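Long-range contacts in putative ABC-transporter ATP-binding protein (Alicyclobacillus acidocaldarius, PDB 1Z47), which probably serves as the ATP-hydrolysing subunit of a sulfate ABC transporter, powering sulfate uptake through binding and hydrolysis of ATP: residues H101-D106 / N140-E145; V289-A294 / H335-G340; L47-S52 / A243-E248. One frame throughout, in Å; residues are numbered along the deposited sequence.

Contact 1: H101-D106 / N140-E145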
loop_
_atom_site.group_PDB
_atom_site.type_symbol
_atom_site.label_atom_id
_atom_site.label_comp_id
_atom_site.label_asym_id
_atom_site.label_seq_id
_atom_site.Cartn_x
_atom_site.Cartn_y
_atom_site.Cartn_z
ATOM N N HIS B 101 21.578 21.257 10.101
ATOM C CA HIS B 101 22.150 22.167 11.081
ATOM C C HIS B 101 21.511 23.550 11.076
ATOM O O HIS B 101 22.022 24.506 11.661
ATOM C CB HIS B 101 23.650 22.212 10.828
ATOM C CG HIS B 101 24.214 20.864 10.503
ATOM N ND1 HIS B 101 24.697 20.539 9.253
ATOM C CD2 HIS B 101 24.272 19.725 11.234
ATOM C CE1 HIS B 101 25.026 19.260 9.229
ATOM N NE2 HIS B 101 24.778 18.742 10.419
ATOM N N MET B 102 20.354 23.619 10.435
ATOM C CA MET B 102 19.582 24.844 10.314
ATOM C C MET B 102 18.230 24.570 10.960
ATOM O O MET B 102 17.716 23.448 10.880
ATOM C CB MET B 102 19.338 25.147 8.844
ATOM C CG MET B 102 19.785 26.489 8.369
ATOM S SD MET B 102 19.449 26.597 6.589
ATOM C CE MET B 102 21.066 26.024 5.977
ATOM N N THR B 103 17.657 25.583 11.592
ATOM C CA THR B 103 16.344 25.425 12.185
ATOM C C THR B 103 15.318 25.311 11.049
ATOM O O THR B 103 15.614 25.554 9.878
ATOM C CB THR B 103 15.951 26.639 13.026
ATOM O OG1 THR B 103 16.003 27.820 12.205
ATOM C CG2 THR B 103 16.880 26.774 14.246
ATOM N N VAL B 104 14.123 24.913 11.434
ATOM C CA VAL B 104 13.020 24.787 10.526
ATOM C C VAL B 104 12.844 26.137 9.846
ATOM O O VAL B 104 12.782 26.220 8.611
ATOM C CB VAL B 104 11.784 24.388 11.305
ATOM C CG1 VAL B 104 10.518 24.554 10.438
ATOM C CG2 VAL B 104 11.953 22.921 11.783
ATOM N N TYR B 105 12.819 27.201 10.634
ATOM C CA TYR B 105 12.649 28.544 10.059
ATOM C C TYR B 105 13.665 28.832 8.957
ATOM O O TYR B 105 13.328 29.342 7.875
ATOM C CB TYR B 105 12.801 29.617 11.143
ATOM C CG TYR B 105 12.643 31.035 10.619
ATOM C CD1 TYR B 105 11.460 31.745 10.823
ATOM C CD2 TYR B 105 13.674 31.663 9.925
ATOM C CE1 TYR B 105 11.308 33.058 10.352
ATOM C CE2 TYR B 105 13.533 32.963 9.449
ATOM C CZ TYR B 105 12.345 33.654 9.669
ATOM O OH TYR B 105 12.203 34.943 9.204
ATOM N N ASP B 106 14.922 28.537 9.228
ATOM C CA ASP B 106 15.954 28.837 8.244
ATOM C C ASP B 106 15.935 27.906 7.051
ATOM O O ASP B 106 16.288 28.317 5.944
ATOM C CB ASP B 106 17.327 28.860 8.912
ATOM C CG ASP B 106 17.504 30.070 9.795
ATOM O OD1 ASP B 106 16.725 31.035 9.636
ATOM O OD2 ASP B 106 18.417 30.074 10.637
ATOM N N ASN B 140 11.820 26.954 15.786
ATOM C CA ASN B 140 13.168 26.998 16.358
ATOM C C ASN B 140 13.772 25.626 16.636
ATOM O O ASN B 140 14.775 25.519 17.350
ATOM C CB ASN B 140 13.218 27.843 17.645
ATOM C CG ASN B 140 12.217 27.397 18.701
ATOM O OD1 ASN B 140 11.721 26.253 18.686
ATOM N ND2 ASN B 140 11.916 28.303 19.639
ATOM N N ARG B 141 13.204 24.583 16.042
ATOM C CA ARG B 141 13.746 23.234 16.231
ATOM C C ARG B 141 14.615 22.854 15.023
ATOM O O ARG B 141 14.477 23.430 13.940
ATOM C CB ARG B 141 12.588 22.228 16.368
ATOM C CG ARG B 141 11.629 22.455 17.578
ATOM C CD ARG B 141 12.382 22.561 18.874
ATOM N NE ARG B 141 11.591 22.287 20.076
ATOM C CZ ARG B 141 11.054 23.207 20.877
ATOM N NH1 ARG B 141 11.184 24.507 20.623
ATOM N NH2 ARG B 141 10.443 22.816 21.993
ATOM N N PHE B 142 15.518 21.898 15.202
ATOM C CA PHE B 142 16.347 21.417 14.097
ATOM C C PHE B 142 15.695 20.142 13.563
ATOM O O PHE B 142 15.011 19.452 14.306
ATOM C CB PHE B 142 17.766 21.132 14.591
ATOM C CG PHE B 142 18.498 22.361 14.978
ATOM C CD1 PHE B 142 18.366 22.891 16.258
ATOM C CD2 PHE B 142 19.232 23.063 14.024
ATOM C CE1 PHE B 142 18.958 24.126 16.592
ATOM C CE2 PHE B 142 19.830 24.297 14.336
ATOM C CZ PHE B 142 19.697 24.832 15.619
ATOM N N PRO B 143 15.918 19.802 12.281
ATOM C CA PRO B 143 15.335 18.601 11.664
ATOM C C PRO B 143 15.392 17.306 12.491
ATOM O O PRO B 143 14.404 16.575 12.555
ATOM C CB PRO B 143 16.091 18.502 10.337
ATOM C CG PRO B 143 16.273 19.972 9.982
ATOM C CD PRO B 143 16.767 20.522 11.318
ATOM N N HIS B 144 16.521 17.032 13.148
ATOM C CA HIS B 144 16.645 15.805 13.938
ATOM C C HIS B 144 15.691 15.748 15.139
ATOM O O HIS B 144 15.464 14.680 15.711
ATOM C CB HIS B 144 18.096 15.616 14.428
ATOM C CG HIS B 144 18.441 16.413 15.657
ATOM N ND1 HIS B 144 18.978 17.684 15.602
ATOM C CD2 HIS B 144 18.311 16.118 16.975
ATOM C CE1 HIS B 144 19.166 18.136 16.830
ATOM N NE2 HIS B 144 18.771 17.205 17.682
ATOM N N GLU B 145 15.128 16.891 15.514
ATOM C CA GLU B 145 14.210 16.973 16.653
ATOM C C GLU B 145 12.765 16.658 16.286
ATOM O O GLU B 145 11.903 16.523 17.166
ATOM C CB GLU B 145 14.271 18.379 17.273
ATOM C CG GLU B 145 15.639 18.733 17.858
ATOM C CD GLU B 145 15.610 20.054 18.629
ATOM O OE1 GLU B 145 15.648 21.131 17.986
ATOM O OE2 GLU B 145 15.525 20.015 19.876
#
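His101 turns its carbonyl toward Phe142: its O lies near the plane of that ring, at the edge, 3.5 Å from Phe142 CE2. The carbonyl of Met102 reaches the neighbouring corner obliquely and also meets the pyrrolidine of Pro143, with Met102 O 3.1 Å from Pro143 CD. The two successive carbonyl oxygens thus both lie against this corner of the loop.

Thr103 divides its branches between two tasks. With chi1 at 57°, Thr103 OG1 sits between the backbone N and the carbonyl carbon, where it N-caps helix 104-109 by accepting from Asp106 N at 3.2 Å. The same rotation leaves CG2 beside the backbone N and over a face of Phe142, a CH-pi contact with Thr103 CG2 4.0 Å from the centroid of the Phe142 ring and 24° off the normal.

Both segments belong to the ABC ATPase fold. The 140-145 loop runs directly into Leu146, first residue of the LSGGQ signature sequence, so this contact ties the start of helix 104-109 to the chain entering that motif.

Val104 N donates to Arg141 O at 2.9 Å. Thr103 CA leans on the same oxygen through a C-H...O contact, and Val104 CG2 lies 3.4 Å from Arg141 O. Val104 also packs on Leu130 of helix 119-132 and Val154 of helix 148-160. Within the 140-145 loop, Phe142 N donates to the anti lone pair of Glu145 OE1 at 2.9 Å, while Glu145 N returns a bond to Phe142 O.

Contact 2: V289-A294 / H335-G340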
loop_
_atom_site.group_PDB
_atom_site.type_symbol
_atom_site.label_atom_id
_atom_site.label_comp_id
_atom_site.label_asym_id
_atom_site.label_seq_id
_atom_site.Cartn_x
_atom_site.Cartn_y
_atom_site.Cartn_z
ATOM N N VAL B 289 -17.763 -10.429 -9.297
ATOM C CA VAL B 289 -18.062 -11.848 -9.393
ATOM C C VAL B 289 -18.871 -12.254 -8.156
ATOM O O VAL B 289 -18.472 -11.953 -7.030
ATOM C CB VAL B 289 -16.762 -12.667 -9.450
ATOM C CG1 VAL B 289 -17.080 -14.149 -9.572
ATOM C CG2 VAL B 289 -15.900 -12.185 -10.638
ATOM N N GLU B 290 -20.005 -12.925 -8.365
ATOM C CA GLU B 290 -20.859 -13.352 -7.253
ATOM C C GLU B 290 -20.826 -14.859 -7.043
ATOM O O GLU B 290 -20.840 -15.629 -8.002
ATOM C CB GLU B 290 -22.287 -12.886 -7.506
ATOM C CG GLU B 290 -22.341 -11.490 -8.096
ATOM C CD GLU B 290 -23.757 -10.960 -8.236
ATOM O OE1 GLU B 290 -24.322 -10.474 -7.231
ATOM O OE2 GLU B 290 -24.307 -11.034 -9.354
ATOM N N LEU B 291 -20.780 -15.281 -5.783
ATOM C CA LEU B 291 -20.729 -16.697 -5.461
ATOM C C LEU B 291 -22.017 -17.209 -4.831
ATOM O O LEU B 291 -22.640 -16.534 -4.011
ATOM C CB LEU B 291 -19.554 -16.965 -4.530
ATOM C CG LEU B 291 -18.269 -16.276 -4.999
ATOM C CD1 LEU B 291 -17.153 -16.586 -4.032
ATOM C CD2 LEU B 291 -17.923 -16.732 -6.402
ATOM N N GLN B 292 -22.401 -18.417 -5.222
ATOM C CA GLN B 292 -23.607 -19.052 -4.724
ATOM C C GLN B 292 -23.246 -20.506 -4.531
ATOM O O GLN B 292 -22.591 -21.098 -5.388
ATOM C CB GLN B 292 -24.727 -18.880 -5.747
ATOM C CG GLN B 292 -24.958 -17.408 -6.069
ATOM C CD GLN B 292 -26.017 -17.168 -7.128
ATOM O OE1 GLN B 292 -27.167 -17.586 -6.981
ATOM N NE2 GLN B 292 -25.636 -16.475 -8.201
ATOM N N PRO B 293 -23.655 -21.100 -3.395
ATOM C CA PRO B 293 -23.362 -22.504 -3.079
ATOM C C PRO B 293 -23.710 -23.455 -4.221
ATOM O O PRO B 293 -24.522 -23.126 -5.087
ATOM C CB PRO B 293 -24.206 -22.759 -1.825
ATOM C CG PRO B 293 -24.297 -21.392 -1.192
ATOM C CD PRO B 293 -24.558 -20.518 -2.386
ATOM N N ALA B 294 -23.084 -24.629 -4.219
ATOM C CA ALA B 294 -23.332 -25.629 -5.252
ATOM C C ALA B 294 -22.649 -26.957 -4.946
ATOM O O ALA B 294 -21.771 -27.043 -4.079
ATOM C CB ALA B 294 -22.865 -25.109 -6.613
ATOM N N HIS B 335 -18.613 -14.793 6.724
ATOM C CA HIS B 335 -18.609 -16.190 7.160
ATOM C C HIS B 335 -19.308 -17.164 6.218
ATOM O O HIS B 335 -19.443 -18.347 6.532
ATOM C CB HIS B 335 -19.250 -16.299 8.547
ATOM C CG HIS B 335 -18.319 -15.965 9.672
ATOM N ND1 HIS B 335 -17.307 -16.809 10.075
ATOM C CD2 HIS B 335 -18.232 -14.867 10.461
ATOM C CE1 HIS B 335 -16.634 -16.247 11.064
ATOM N NE2 HIS B 335 -17.176 -15.069 11.317
ATOM N N ARG B 336 -19.730 -16.674 5.060
ATOM C CA ARG B 336 -20.444 -17.506 4.097
ATOM C C ARG B 336 -19.672 -18.584 3.327
ATOM O O ARG B 336 -20.244 -19.628 2.994
ATOM C CB ARG B 336 -21.169 -16.612 3.089
ATOM C CG ARG B 336 -22.045 -17.387 2.129
ATOM C CD ARG B 336 -22.851 -16.471 1.243
ATOM N NE ARG B 336 -23.710 -17.237 0.348
ATOM C CZ ARG B 336 -24.535 -16.693 -0.543
ATOM N NH1 ARG B 336 -24.623 -15.372 -0.662
ATOM N NH2 ARG B 336 -25.272 -17.473 -1.322
ATOM N N TRP B 337 -18.393 -18.353 3.041
ATOM C CA TRP B 337 -17.620 -19.328 2.270
ATOM C C TRP B 337 -16.437 -19.924 3.012
ATOM O O TRP B 337 -15.500 -19.213 3.372
ATOM C CB TRP B 337 -17.122 -18.685 0.980
ATOM C CG TRP B 337 -18.180 -17.928 0.261
ATOM C CD1 TRP B 337 -18.247 -16.577 0.091
ATOM C CD2 TRP B 337 -19.343 -18.470 -0.361
ATOM N NE1 TRP B 337 -19.384 -16.241 -0.600
ATOM C CE2 TRP B 337 -20.077 -17.386 -0.891
ATOM C CE3 TRP B 337 -19.840 -19.766 -0.522
ATOM C CZ2 TRP B 337 -21.281 -17.558 -1.571
ATOM C CZ3 TRP B 337 -21.038 -19.936 -1.198
ATOM C CH2 TRP B 337 -21.743 -18.840 -1.713
ATOM N N SER B 338 -16.476 -21.238 3.209
ATOM C CA SER B 338 -15.419 -21.942 3.918
ATOM C C SER B 338 -14.510 -22.713 2.959
ATOM O O SER B 338 -14.931 -23.098 1.869
ATOM C CB SER B 338 -16.051 -22.907 4.928
ATOM O OG SER B 338 -15.065 -23.581 5.694
ATOM N N PRO B 339 -13.244 -22.940 3.351
ATOM C CA PRO B 339 -12.319 -23.678 2.483
ATOM C C PRO B 339 -12.978 -24.984 2.043
ATOM O O PRO B 339 -13.928 -25.441 2.677
ATOM C CB PRO B 339 -11.114 -23.923 3.391
ATOM C CG PRO B 339 -11.114 -22.721 4.275
ATOM C CD PRO B 339 -12.583 -22.549 4.611
ATOM N N GLY B 340 -12.482 -25.576 0.961
ATOM C CA GLY B 340 -13.042 -26.829 0.483
ATOM C C GLY B 340 -14.433 -26.712 -0.115
ATOM O O GLY B 340 -14.791 -27.475 -1.011
#
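Trp337 and Leu291 share one first torsion, CG opposite the carbonyl carbon (chi1 -47° and -46°), and this sends the indole toward strand 289-293, where Leu291 meets it. Arg336 extends fully instead, from a chi1 of -174°, and its chain runs over the indole. The ring is consequently sandwiched: Arg336 CG stands above the centre of one face, and Leu291 CB covers the opposite face nearer the rim, 3.5 Å from Trp337 CZ2. Leu291 CD1 adds a CH-pi contact over the five-membered ring. Pro293 closes the far edge, Pro293 CD lying 3.3 Å from Trp337 CH2.

Strand 289-293 is an outermost strand of the antiparallel sheet in a C-terminal region that probably has the OB-like fold of the CysA regulatory domain. Trp337 bridges both outermost strands, through Leu291 and Val329, and touches Val343 on strand 342-347, consistent with a curled, barrel-like sheet.

Leu291 O lies over a face of the Arg336 guanidinium, 3.9 Å from Arg336 NH2, and is not hydrogen-bonded to it, though the positive charge may favour that oxygen. The contact probably rests largely on dispersion, with Leu291 O, 3.0 Å from Trp337 CZ2, as a polar addition.

Contact 3: L47-S52 / A243-E248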
loop_
_atom_site.group_PDB
_atom_site.type_symbol
_atom_site.label_atom_id
_atom_site.label_comp_id
_atom_site.label_asym_id
_atom_site.label_seq_id
_atom_site.Cartn_x
_atom_site.Cartn_y
_atom_site.Cartn_z
ATOM N N LEU B 47 2.025 7.414 -13.199
ATOM C CA LEU B 47 1.899 6.033 -12.729
ATOM C C LEU B 47 2.449 4.979 -13.693
ATOM O O LEU B 47 2.009 4.890 -14.845
ATOM C CB LEU B 47 0.420 5.758 -12.443
ATOM C CG LEU B 47 -0.025 4.323 -12.153
ATOM C CD1 LEU B 47 0.681 3.786 -10.896
ATOM C CD2 LEU B 47 -1.537 4.301 -11.956
ATOM N N GLY B 48 3.389 4.172 -13.209
ATOM C CA GLY B 48 3.962 3.118 -14.026
ATOM C C GLY B 48 4.922 2.192 -13.279
ATOM O O GLY B 48 5.316 2.466 -12.137
ATOM N N PRO B 49 5.317 1.077 -13.903
ATOM C CA PRO B 49 6.247 0.117 -13.278
ATOM C C PRO B 49 7.616 0.781 -13.128
ATOM O O PRO B 49 7.904 1.790 -13.772
ATOM C CB PRO B 49 6.331 -1.014 -14.302
ATOM C CG PRO B 49 5.017 -0.955 -15.009
ATOM C CD PRO B 49 4.764 0.549 -15.162
ATOM N N SER B 50 8.468 0.194 -12.300
ATOM C CA SER B 50 9.816 0.711 -12.134
ATOM C C SER B 50 10.472 0.731 -13.517
ATOM O O SER B 50 10.387 -0.252 -14.283
ATOM C CB SER B 50 10.614 -0.200 -11.188
ATOM O OG SER B 50 11.996 0.142 -11.171
ATOM N N GLY B 51 11.108 1.851 -13.840
ATOM C CA GLY B 51 11.800 1.978 -15.113
ATOM C C GLY B 51 10.949 2.212 -16.351
ATOM O O GLY B 51 11.450 2.156 -17.477
ATOM N N SER B 52 9.670 2.483 -16.148
ATOM C CA SER B 52 8.734 2.700 -17.246
ATOM C C SER B 52 8.874 4.070 -17.903
ATOM O O SER B 52 8.167 4.362 -18.874
ATOM C CB SER B 52 7.302 2.581 -16.725
ATOM O OG SER B 52 7.063 3.585 -15.742
ATOM N N ALA B 243 -5.968 -1.736 -17.960
ATOM C CA ALA B 243 -6.965 -2.561 -17.306
ATOM C C ALA B 243 -6.380 -3.457 -16.217
ATOM O O ALA B 243 -7.007 -3.696 -15.186
ATOM C CB ALA B 243 -7.711 -3.407 -18.362
ATOM N N SER B 244 -5.171 -3.950 -16.450
ATOM C CA SER B 244 -4.513 -4.836 -15.506
ATOM C C SER B 244 -3.649 -4.104 -14.482
ATOM O O SER B 244 -3.258 -4.687 -13.486
ATOM C CB SER B 244 -3.630 -5.820 -16.277
ATOM O OG SER B 244 -4.333 -6.309 -17.390
ATOM N N PHE B 245 -3.349 -2.834 -14.721
ATOM C CA PHE B 245 -2.493 -2.091 -13.794
ATOM C C PHE B 245 -3.269 -1.184 -12.827
ATOM O O PHE B 245 -2.759 -0.863 -11.757
ATOM C CB PHE B 245 -1.462 -1.266 -14.586
ATOM C CG PHE B 245 -0.250 -0.863 -13.787
ATOM C CD1 PHE B 245 0.661 -1.820 -13.336
ATOM C CD2 PHE B 245 -0.016 0.476 -13.479
ATOM C CE1 PHE B 245 1.796 -1.451 -12.589
ATOM C CE2 PHE B 245 1.114 0.850 -12.731
ATOM C CZ PHE B 245 2.018 -0.120 -12.286
ATOM N N ILE B 246 -4.479 -0.769 -13.203
ATOM C CA ILE B 246 -5.323 0.092 -12.349
ATOM C C ILE B 246 -6.399 -0.786 -11.713
ATOM O O ILE B 246 -7.006 -1.626 -12.394
ATOM C CB ILE B 246 -6.054 1.185 -13.168
ATOM C CG1 ILE B 246 -5.054 2.013 -13.964
ATOM C CG2 ILE B 246 -6.874 2.081 -12.239
ATOM C CD1 ILE B 246 -3.923 2.505 -13.164
ATOM N N GLY B 247 -6.637 -0.599 -10.419
ATOM C CA GLY B 247 -7.632 -1.402 -9.728
ATOM C C GLY B 247 -7.102 -2.819 -9.644
ATOM O O GLY B 247 -5.948 -3.082 -9.980
ATOM N N GLU B 248 -7.948 -3.734 -9.207
ATOM C CA GLU B 248 -7.563 -5.126 -9.076
ATOM C C GLU B 248 -8.242 -5.913 -10.181
ATOM O O GLU B 248 -9.304 -5.512 -10.670
ATOM C CB GLU B 248 -7.978 -5.625 -7.698
ATOM C CG GLU B 248 -7.090 -5.004 -6.607
ATOM C CD GLU B 248 -7.589 -5.248 -5.199
ATOM O OE1 GLU B 248 -8.342 -4.391 -4.685
ATOM O OE2 GLU B 248 -7.228 -6.294 -4.612
#
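Phe245 pushes its ring, as the main bump of this interface, into the bend where Leu47, Gly48 and Pro49 follow one another. Its chi1 of -159° swings CG away from the backbone N and carries the ring out from the last turn of helix 240-245. The hollow has three walls. Leu47 supplies the first, with Leu47 CD1 3.5 Å from Phe245 CE2 and CG close behind; the backbone supplies the second, with Gly48 C 3.8 Å from Phe245 CZ; Pro49 supplies the third, Pro49 CD lying 4.0 Å from the same CZ. Leu47 CD1, Gly48 C and Pro49 N approach the ring obliquely.

A second, smaller bump lies beside it: Ile246 CD1 meets Leu47 CD2 at 3.2 Å, tighter than usual van der Waals contact. Leu47 is thus gripped through both methyls, one by each residue.

The hollow belongs to the loop between strand 43-47 and helix 54-62, which fits a Walker A P-loop. Just past it the chain enters a type II turn from Pro49 to Ser52, where Pro49 O accepts from Ser52 N (3.0 Å) and Ser52 OG (2.8 Å). A beta carbon on Gly48 would collide with that hydroxyl. Nearby, Ser50 N bonds to Asp177 of the second subunit, and Gln179 of that subunit packs on Phe245.

Were Phe245 reduced to an alanine, Leu47 CD1 and Pro49 would probably lose their shared neighbour and a gap would be likely to open at the helix end.

Everything that meets between the segments is apolar or backbone carbon and nitrogen, so complementary shape and exclusion of water, rather than directed bonds, probably hold helix 240-245 against the probable P-loop.

In the fold
Contacts 1 and 3 both fall in the ABC ATPase region, and the chain closes contact 1 between the two segments of contact 3. Their centres are nevertheless 38 Å apart, which separates the approach to the signature sequence from the probable P-loop within one subunit. The bond from Ser50 in 47-52 to Asp177 of the second subunit, at the D-loop position, is consistent with P-loops lying at the dimer interface, as in ABC ATPases. Contact 2 opens only after contact 3 has closed and lies in the C-terminal, probably regulatory, part of the chain, centres 30 Å apart but nearest atoms about 9 Å. Contacts 1 and 2 are the most distant pair, with centres 57 Å apart.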